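Long-range contacts in phosphatidylserine synthase (PDB 3HSI), which belongs to the phospholipase D superfamily and folds into an alpha/beta enzyme built on two large mixed beta sheets: residues F21-Q25 against I178-L183; Q41-I46 against F148-L153; K51-V55 against A184-V188. All coordinates share one frame; numbering follows the deposited sequence.

From the N terminus, the chain first enters contact 1 at 21-25, then contact 2 at 41-46 on helix 35-48, and contact 3 at 51-55 on the strand that follows. After about a hundred residues the hairpin at 148-153 closes contact 2. Contact 1 closes at 178-183, and contact 3 closes just afterwards at 184-188. The loop of contact 2 therefore lies wholly within that of contact 1, whereas contact 3 crosses both. Contact 1 links the two mixed sheets, while contacts 2 and 3 pack helices 35-48 and 181-195 against the sheet that holds strands 52-56 and 151-155. Asp149 joins contacts 2 and 3 through its bonds to Lys51 and Arg52.

Contact 1. Residues F21-Q25 against I178-L183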
loop_
_atom_site.group_PDB
_atom_site.type_symbol
_atom_site.label_atom_id
_atom_site.label_comp_id
_atom_site.label_asym_id
_atom_site.label_seq_id
_atom_site.Cartn_x
_atom_site.Cartn_y
_atom_site.Cartn_z
ATOM N N PHE C 21 33.031 2.215 -3.098
ATOM C CA PHE C 21 33.326 2.592 -1.735
ATOM C C PHE C 21 34.323 3.711 -1.762
ATOM O O PHE C 21 35.223 3.706 -2.574
ATOM C CB PHE C 21 33.964 1.434 -0.971
ATOM C CG PHE C 21 32.976 0.516 -0.346
ATOM C CD1 PHE C 21 32.363 0.859 0.868
ATOM C CD2 PHE C 21 32.663 -0.708 -0.961
ATOM C CE1 PHE C 21 31.401 0.007 1.450
ATOM C CE2 PHE C 21 31.727 -1.586 -0.381
ATOM C CZ PHE C 21 31.088 -1.224 0.831
ATOM N N LEU C 22 34.147 4.653 -0.853
ATOM C CA LEU C 22 35.025 5.793 -0.721
ATOM C C LEU C 22 35.847 5.636 0.562
ATOM O O LEU C 22 35.305 5.356 1.645
ATOM C CB LEU C 22 34.145 7.042 -0.680
ATOM C CG LEU C 22 34.638 8.374 -0.133
ATOM C CD1 LEU C 22 35.778 8.979 -0.969
ATOM C CD2 LEU C 22 33.423 9.329 -0.087
ATOM N N ALA C 23 37.150 5.823 0.434
ATOM C CA ALA C 23 38.094 5.624 1.531
ATOM C C ALA C 23 37.865 6.604 2.670
ATOM O O ALA C 23 37.600 7.781 2.450
ATOM C CB ALA C 23 39.530 5.701 1.019
ATOM N N LEU C 24 37.953 6.114 3.892
ATOM C CA LEU C 24 37.589 6.903 5.058
ATOM C C LEU C 24 38.622 6.687 6.154
ATOM O O LEU C 24 38.807 5.556 6.585
ATOM C CB LEU C 24 36.259 6.358 5.550
ATOM C CG LEU C 24 35.038 7.160 5.934
ATOM C CD1 LEU C 24 34.056 6.125 6.436
ATOM C CD2 LEU C 24 35.360 8.124 7.031
ATOM N N GLN C 25 39.312 7.722 6.626
ATOM C CA GLN C 25 40.205 7.498 7.767
ATOM C C GLN C 25 39.414 7.286 9.049
ATOM O O GLN C 25 38.296 7.802 9.191
ATOM C CB GLN C 25 41.254 8.588 7.872
ATOM C CG GLN C 25 41.893 8.826 6.524
ATOM C CD GLN C 25 43.344 9.067 6.631
ATOM O OE1 GLN C 25 43.774 9.960 7.368
ATOM N NE2 GLN C 25 44.144 8.274 5.906
ATOM N N ILE C 178 30.882 12.233 10.595
ATOM C CA ILE C 178 31.900 11.946 9.599
ATOM C C ILE C 178 32.339 13.217 8.886
ATOM O O ILE C 178 31.563 13.870 8.176
ATOM C CB ILE C 178 31.441 10.891 8.550
ATOM C CG1 ILE C 178 31.026 9.598 9.229
ATOM C CG2 ILE C 178 32.569 10.587 7.576
ATOM C CD1 ILE C 178 29.863 8.890 8.513
ATOM N N THR C 179 33.590 13.557 9.113
ATOM C CA THR C 179 34.244 14.672 8.472
ATOM C C THR C 179 34.898 14.191 7.165
ATOM O O THR C 179 35.975 13.605 7.179
ATOM C CB THR C 179 35.300 15.254 9.408
ATOM O OG1 THR C 179 34.654 15.701 10.622
ATOM C CG2 THR C 179 35.969 16.437 8.751
ATOM N N HIS C 180 34.221 14.413 6.041
ATOM C CA HIS C 180 34.670 13.896 4.753
ATOM C C HIS C 180 34.022 14.694 3.622
ATOM O O HIS C 180 32.831 14.507 3.295
ATOM C CB HIS C 180 34.302 12.412 4.615
ATOM C CG HIS C 180 35.054 11.703 3.537
ATOM N ND1 HIS C 180 35.251 12.244 2.285
ATOM C CD2 HIS C 180 35.677 10.499 3.531
ATOM C CE1 HIS C 180 35.962 11.405 1.550
ATOM N NE2 HIS C 180 36.232 10.337 2.283
ATOM N N ALA C 181 34.815 15.563 3.009
ATOM C CA ALA C 181 34.302 16.486 1.979
ATOM C C ALA C 181 33.555 15.790 0.832
ATOM O O ALA C 181 32.517 16.275 0.365
ATOM C CB ALA C 181 35.443 17.340 1.433
ATOM N N GLU C 182 34.085 14.664 0.378
ATOM C CA GLU C 182 33.530 13.988 -0.786
ATOM C C GLU C 182 32.204 13.294 -0.405
ATOM O O GLU C 182 31.248 13.291 -1.196
ATOM C CB GLU C 182 34.547 12.976 -1.343
ATOM C CG GLU C 182 34.875 13.126 -2.821
ATOM C CD GLU C 182 35.030 11.758 -3.580
ATOM O OE1 GLU C 182 36.196 11.332 -3.767
ATOM O OE2 GLU C 182 34.001 11.123 -3.993
ATOM N N LEU C 183 32.130 12.733 0.806
ATOM C CA LEU C 183 30.849 12.213 1.293
ATOM C C LEU C 183 29.835 13.364 1.449
ATOM O O LEU C 183 28.674 13.253 1.022
ATOM C CB LEU C 183 30.986 11.441 2.637
ATOM C CG LEU C 183 29.631 10.842 3.129
ATOM C CD1 LEU C 183 29.069 9.881 2.114
ATOM C CD2 LEU C 183 29.683 10.119 4.471
#
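Leu22 and His180 reach toward each other from opposite directions, at a seam between the two mixed sheets of this phospholipase D-type alpha/beta fold. Strand 22-23 pairs antiparallel with strand 245-252 of one sheet, as the backbone bond of Leu22 with Val246 attests; 178-183 is the turn from the last residues of strand 171-179, which belongs to the other sheet, into helix 181-195.

The Leu22 side chain can be traced outward. From CB, which aims at 178-183, CG is placed opposite the backbone N (chi1 161°) and comes to 3.5 Å from NE2 of His180. The chain then forks: CD1 runs past the CE1 corner of the ring, 3.5 Å from His180 CE1, and also faces the carboxylate of Glu182, 3.7 Å from its OE1, while CD2 lies over the ring face, 4.0 Å from the centroid of the His180 ring and 27° off its normal, a CH-pi contact, and also packs 4.2 Å from CB of Leu183. The Glu182 carboxylate is anchored elsewhere, OE1 to Ser236 OG and OE2 to Lys235 N.

At the edge of the imidazole, polar atoms fix its rotation. His180 NE2 donates to Ala23 O at 2.9 Å (N-H...O 148°), with the oxygen essentially in the ring plane and the donor nearly in line with the carbonyl. His180 occupies the N-cap of helix 181-195, and its ND1 accepts a weak bond from Glu182 N. One ring thus ties the edge strand to the start of the helix. Further along, Leu24 brings CG to the ring edge near His180 CD2, while its CD2 meets Ile178 crosswise, ending 3.8 Å from the CG2 branch of that isoleucine.

Contact 2. Residues Q41-I46 against F148-L153; sequences QIIELI and FDDTVL
Helix 41-46 runs nearly antiparallel to strand 151-153, with Leu45 nearest Phe148 and Ile42 nearest Leu153 along the backbones; the segment axes make an angle of 156° and approach to 10.6 Å, far enough apart for a layer of apolar side chains to fill the gap.

Leu45 and Phe148 carry most of the contact. Their side chains cross at about a right angle, with CB of Leu45 3.7 Å from the centroid of the Phe148 ring and 15° off the normal, which makes a CH-pi contact over one face. Beyond CB, the CD1 branch of Leu45 reaches Phe148 CD1 at 3.5 Å, and the CD2 branch turns to the methyl CG2 of Thr151 at 4.2 Å. Ile46, one residue on, approaches the same ring obliquely: with CG1 set opposite its carbonyl carbon (chi1 -71°), that atom lies 3.5 Å from Phe148 CE2. Toward the start of helix 41-46, Leu153 sends its CD2 branch across Ile42, 3.7 Å from CG1, and the same methyl stands 4.2 Å from Leu45 CD1.

The aromatic ring is presented by a tight reversal: Phe148 and Thr151 exchange two backbone hydrogen bonds around a type II' turn. Ile43, on the far side of the helix, packs on helix 64-79, which Ile46, on the flank, also touches. Asp149, at the corner of the turn, accepts from Lys50 N and Lys51 N; its place in the sequence matches the aspartate of the HxKxxxxD signature, so the arrangement is a helix laid over the beta hairpin in which this phospholipase D motif ends.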
loop_
_atom_site.group_PDB
_atom_site.type_symbol
_atom_site.label_atom_id
_atom_site.label_comp_id
_atom_site.label_asym_id
_atom_site.label_seq_id
_atom_site.Cartn_x
_atom_site.Cartn_y
_atom_site.Cartn_z
ATOM N N GLN C 41 26.650 18.530 19.524
ATOM C CA GLN C 41 27.255 18.508 18.196
ATOM C C GLN C 41 26.484 19.327 17.153
ATOM O O GLN C 41 27.079 20.149 16.472
ATOM C CB GLN C 41 27.512 17.072 17.693
ATOM C CG GLN C 41 28.808 16.461 18.203
ATOM C CD GLN C 41 29.987 17.422 18.172
ATOM O OE1 GLN C 41 30.318 17.987 17.141
ATOM N NE2 GLN C 41 30.605 17.628 19.319
ATOM N N ILE C 42 25.173 19.138 17.066
ATOM C CA ILE C 42 24.328 19.966 16.186
ATOM C C ILE C 42 24.649 21.451 16.397
ATOM O O ILE C 42 25.012 22.140 15.465
ATOM C CB ILE C 42 22.814 19.718 16.390
ATOM C CG1 ILE C 42 22.443 18.306 15.961
ATOM C CG2 ILE C 42 21.966 20.739 15.586
ATOM C CD1 ILE C 42 21.120 17.872 16.549
ATOM N N ILE C 43 24.546 21.916 17.628
ATOM C CA ILE C 43 24.815 23.306 17.941
ATOM C C ILE C 43 26.214 23.795 17.517
ATOM O O ILE C 43 26.340 24.825 16.857
ATOM C CB ILE C 43 24.560 23.600 19.418
ATOM C CG1 ILE C 43 23.069 23.390 19.711
ATOM C CG2 ILE C 43 25.016 25.042 19.762
ATOM C CD1 ILE C 43 22.672 23.580 21.190
ATOM N N GLU C 44 27.240 23.022 17.848
ATOM C CA GLU C 44 28.624 23.364 17.525
ATOM C C GLU C 44 28.864 23.420 15.995
ATOM O O GLU C 44 29.595 24.303 15.462
ATOM C CB GLU C 44 29.513 22.290 18.144
ATOM C CG GLU C 44 30.945 22.662 18.257
ATOM C CD GLU C 44 31.750 21.645 19.058
ATOM O OE1 GLU C 44 31.146 20.727 19.660
ATOM O OE2 GLU C 44 32.997 21.769 19.087
ATOM N N LEU C 45 28.247 22.476 15.301
ATOM C CA LEU C 45 28.363 22.392 13.852
ATOM C C LEU C 45 27.640 23.553 13.145
ATOM O O LEU C 45 28.171 24.103 12.152
ATOM C CB LEU C 45 27.853 21.030 13.337
ATOM C CG LEU C 45 28.846 19.894 13.615
ATOM C CD1 LEU C 45 28.250 18.585 13.144
ATOM C CD2 LEU C 45 30.249 20.175 12.983
ATOM N N ILE C 46 26.472 23.947 13.667
ATOM C CA ILE C 46 25.725 25.077 13.108
ATOM C C ILE C 46 26.531 26.366 13.290
ATOM O O ILE C 46 26.699 27.128 12.327
ATOM C CB ILE C 46 24.312 25.221 13.723
ATOM C CG1 ILE C 46 23.381 24.091 13.237
ATOM C CG2 ILE C 46 23.683 26.585 13.376
ATOM C CD1 ILE C 46 22.104 23.957 14.070
ATOM N N PHE C 148 26.989 19.888 7.332
ATOM C CA PHE C 148 27.451 21.229 7.685
ATOM C C PHE C 148 28.773 21.372 7.003
ATOM O O PHE C 148 29.746 20.717 7.389
ATOM C CB PHE C 148 27.631 21.381 9.203
ATOM C CG PHE C 148 26.418 20.965 10.003
ATOM C CD1 PHE C 148 26.263 19.651 10.422
ATOM C CD2 PHE C 148 25.437 21.889 10.343
ATOM C CE1 PHE C 148 25.166 19.274 11.155
ATOM C CE2 PHE C 148 24.330 21.516 11.089
ATOM C CZ PHE C 148 24.179 20.216 11.485
ATOM N N ASP C 149 28.820 22.229 5.992
ATOM C CA ASP C 149 30.007 22.366 5.178
ATOM C C ASP C 149 30.433 20.992 4.694
ATOM O O ASP C 149 29.677 20.395 3.917
ATOM C CB ASP C 149 31.098 23.165 5.911
ATOM C CG ASP C 149 30.695 24.616 6.112
ATOM O OD1 ASP C 149 29.584 24.983 5.671
ATOM O OD2 ASP C 149 31.476 25.389 6.711
ATOM N N ASP C 150 31.586 20.496 5.165
ATOM C CA ASP C 150 32.146 19.196 4.778
ATOM C C ASP C 150 31.986 18.097 5.868
ATOM O O ASP C 150 32.666 17.055 5.814
ATOM C CB ASP C 150 33.632 19.337 4.432
ATOM C CG ASP C 150 33.884 20.074 3.117
ATOM O OD1 ASP C 150 33.002 20.089 2.217
ATOM O OD2 ASP C 150 35.003 20.635 2.974
ATOM N N THR C 151 31.079 18.308 6.829
ATOM C CA THR C 151 30.843 17.334 7.895
ATOM C C THR C 151 29.437 16.702 7.819
ATOM O O THR C 151 28.427 17.420 7.736
ATOM C CB THR C 151 31.131 17.984 9.279
ATOM O OG1 THR C 151 32.469 18.483 9.250
ATOM C CG2 THR C 151 31.039 16.996 10.420
ATOM N N VAL C 152 29.377 15.366 7.817
ATOM C CA VAL C 152 28.108 14.663 7.905
ATOM C C VAL C 152 27.801 14.251 9.355
ATOM O O VAL C 152 28.621 13.609 10.014
ATOM C CB VAL C 152 28.044 13.450 6.979
ATOM C CG1 VAL C 152 26.739 12.702 7.174
ATOM C CG2 VAL C 152 28.146 13.880 5.517
ATOM N N LEU C 153 26.616 14.632 9.843
ATOM C CA LEU C 153 26.109 14.103 11.106
ATOM C C LEU C 153 24.921 13.213 10.757
ATOM O O LEU C 153 23.894 13.697 10.303
ATOM C CB LEU C 153 25.722 15.241 12.055
ATOM C CG LEU C 153 25.375 14.896 13.510
ATOM C CD1 LEU C 153 26.523 14.147 14.223
ATOM C CD2 LEU C 153 25.010 16.159 14.328
#

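Contact 3. Residues K51-V55 against A184-V188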
loop_
_atom_site.group_PDB
_atom_site.type_symbol
_atom_site.label_atom_id
_atom_site.label_comp_id
_atom_site.label_asym_id
_atom_site.label_seq_id
_atom_site.Cartn_x
_atom_site.Cartn_y
_atom_site.Cartn_z
ATOM N N LYS C 51 29.617 27.655 4.733
ATOM C CA LYS C 51 29.125 27.528 3.362
ATOM C C LYS C 51 27.702 26.999 3.259
ATOM O O LYS C 51 26.880 27.556 2.547
ATOM C CB LYS C 51 30.090 26.642 2.557
ATOM C CG LYS C 51 31.482 27.315 2.392
ATOM C CD LYS C 51 32.616 26.297 2.360
ATOM C CE LYS C 51 33.901 26.944 1.820
ATOM N NZ LYS C 51 34.820 25.935 1.177
ATOM N N ARG C 52 27.395 25.927 3.970
ATOM C CA ARG C 52 26.081 25.289 3.797
ATOM C C ARG C 52 25.642 24.483 5.007
ATOM O O ARG C 52 26.491 24.010 5.799
ATOM C CB ARG C 52 26.099 24.358 2.584
ATOM C CG ARG C 52 26.985 23.109 2.809
ATOM C CD ARG C 52 27.348 22.443 1.505
ATOM N NE ARG C 52 28.344 21.410 1.756
ATOM C CZ ARG C 52 28.887 20.628 0.827
ATOM N NH1 ARG C 52 28.537 20.741 -0.458
ATOM N NH2 ARG C 52 29.781 19.729 1.196
ATOM N N ILE C 53 24.318 24.326 5.109
ATOM C CA ILE C 53 23.677 23.493 6.095
ATOM C C ILE C 53 22.484 22.831 5.432
ATOM O O ILE C 53 21.503 23.508 5.093
ATOM C CB ILE C 53 23.207 24.292 7.341
ATOM C CG1 ILE C 53 24.419 24.858 8.122
ATOM C CG2 ILE C 53 22.332 23.399 8.250
ATOM C CD1 ILE C 53 24.068 25.903 9.198
ATOM N N TYR C 54 22.604 21.528 5.216
ATOM C CA TYR C 54 21.528 20.684 4.706
ATOM C C TYR C 54 21.108 19.701 5.781
ATOM O O TYR C 54 21.961 19.098 6.462
ATOM C CB TYR C 54 21.965 19.909 3.445
ATOM C CG TYR C 54 22.049 20.760 2.165
ATOM C CD1 TYR C 54 21.187 20.512 1.074
ATOM C CD2 TYR C 54 22.962 21.808 2.058
ATOM C CE1 TYR C 54 21.250 21.281 -0.093
ATOM C CE2 TYR C 54 23.035 22.591 0.894
ATOM C CZ TYR C 54 22.178 22.319 -0.176
ATOM O OH TYR C 54 22.259 23.076 -1.318
ATOM N N VAL C 55 19.803 19.541 5.909
ATOM C CA VAL C 55 19.172 18.672 6.880
ATOM C C VAL C 55 18.012 17.988 6.158
ATOM O O VAL C 55 17.233 18.673 5.486
ATOM C CB VAL C 55 18.608 19.500 8.055
ATOM C CG1 VAL C 55 17.667 18.671 8.913
ATOM C CG2 VAL C 55 19.736 20.073 8.923
ATOM N N ALA C 184 30.279 14.475 2.031
ATOM C CA ALA C 184 29.390 15.610 2.204
ATOM C C ALA C 184 28.877 16.080 0.841
ATOM O O ALA C 184 27.675 16.231 0.653
ATOM C CB ALA C 184 30.067 16.761 2.983
ATOM N N ASP C 185 29.785 16.283 -0.109
ATOM C CA ASP C 185 29.382 16.727 -1.460
ATOM C C ASP C 185 28.391 15.731 -2.084
ATOM O O ASP C 185 27.444 16.121 -2.710
ATOM C CB ASP C 185 30.587 16.879 -2.359
ATOM C CG ASP C 185 31.437 18.092 -2.001
ATOM O OD1 ASP C 185 31.002 18.961 -1.185
ATOM O OD2 ASP C 185 32.562 18.171 -2.535
ATOM N N SER C 186 28.586 14.444 -1.858
ATOM C CA SER C 186 27.708 13.431 -2.458
ATOM C C SER C 186 26.296 13.514 -1.903
ATOM O O SER C 186 25.323 13.325 -2.632
ATOM C CB SER C 186 28.265 12.032 -2.189
ATOM O OG SER C 186 27.374 11.049 -2.678
HETATM N N MSE C 187 26.192 13.787 -0.604
HETATM C CA MSE C 187 24.902 13.851 0.046
HETATM C C MSE C 187 24.076 15.109 -0.358
HETATM O O MSE C 187 22.877 15.020 -0.713
HETATM C CB MSE C 187 25.094 13.676 1.553
HETATM C CG MSE C 187 25.602 12.257 1.844
HETATM SE SE MSE C 187 25.524 11.806 3.718
HETATM C CE MSE C 187 23.722 11.007 3.687
ATOM N N VAL C 188 24.754 16.241 -0.387
ATOM C CA VAL C 188 24.174 17.482 -0.858
ATOM C C VAL C 188 23.772 17.395 -2.346
ATOM O O VAL C 188 22.753 17.935 -2.732
ATOM C CB VAL C 188 25.189 18.640 -0.669
ATOM C CG1 VAL C 188 24.745 19.910 -1.433
ATOM C CG2 VAL C 188 25.438 18.876 0.830
#
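Two flat groups of strand 52-56, the Arg52 guanidinium and the Tyr54 ring, each have one face overlaid by a methyl of Val188. CG2 of Val188 stands above the guanidinium plane, shifted toward its rim and 3.8 Å from Arg52 NH1; CG1 of Val188 lies over the tyrosine ring, 3.9 Å from the Tyr54 centroid and 18° off the normal, a CH-pi contact. The ring edge of Tyr54 is met by CB of Arg52.

At the guanidinium edge stands Asp185. Its OD1 takes a salt-bridging hydrogen bond from Arg52 NH2 at 2.8 Å and a weak second one from Arg52 NH1 at 3.1 Å, so that one oxygen receives both terminal nitrogens. The two planes are turned 81° apart, which fits the use of OD1 alone rather than a side-on pairing with both carboxylate oxygens. Arg52 NH2 also passes 3.5 Å from Ala184 CB.

This is helix 181-195 packed against a strand of the phospholipase D-type mixed sheet, the segment axes at 59° and 10.2 Å apart. Strand 146-148 lies alongside strand 52-56 in that sheet, and its Val147 touches Ala184 and Val188.

Arg52 spans the gap because its chain is extended from CG to NE, although CG itself is wedged between the backbone N and the carbonyl carbon. At the near corner of the guanidinium, NE is held by the backbone O of Asp149; together with the bonds to Asp185, this grips the guanidinium at separate points on its rim. The hydroxyl of Tyr54 is bonded to Asp84 OD2 on the neighbouring strand and to Asn192 ND2 one turn beyond Val188, whose own carbonyl O bonds to that same amide nitrogen.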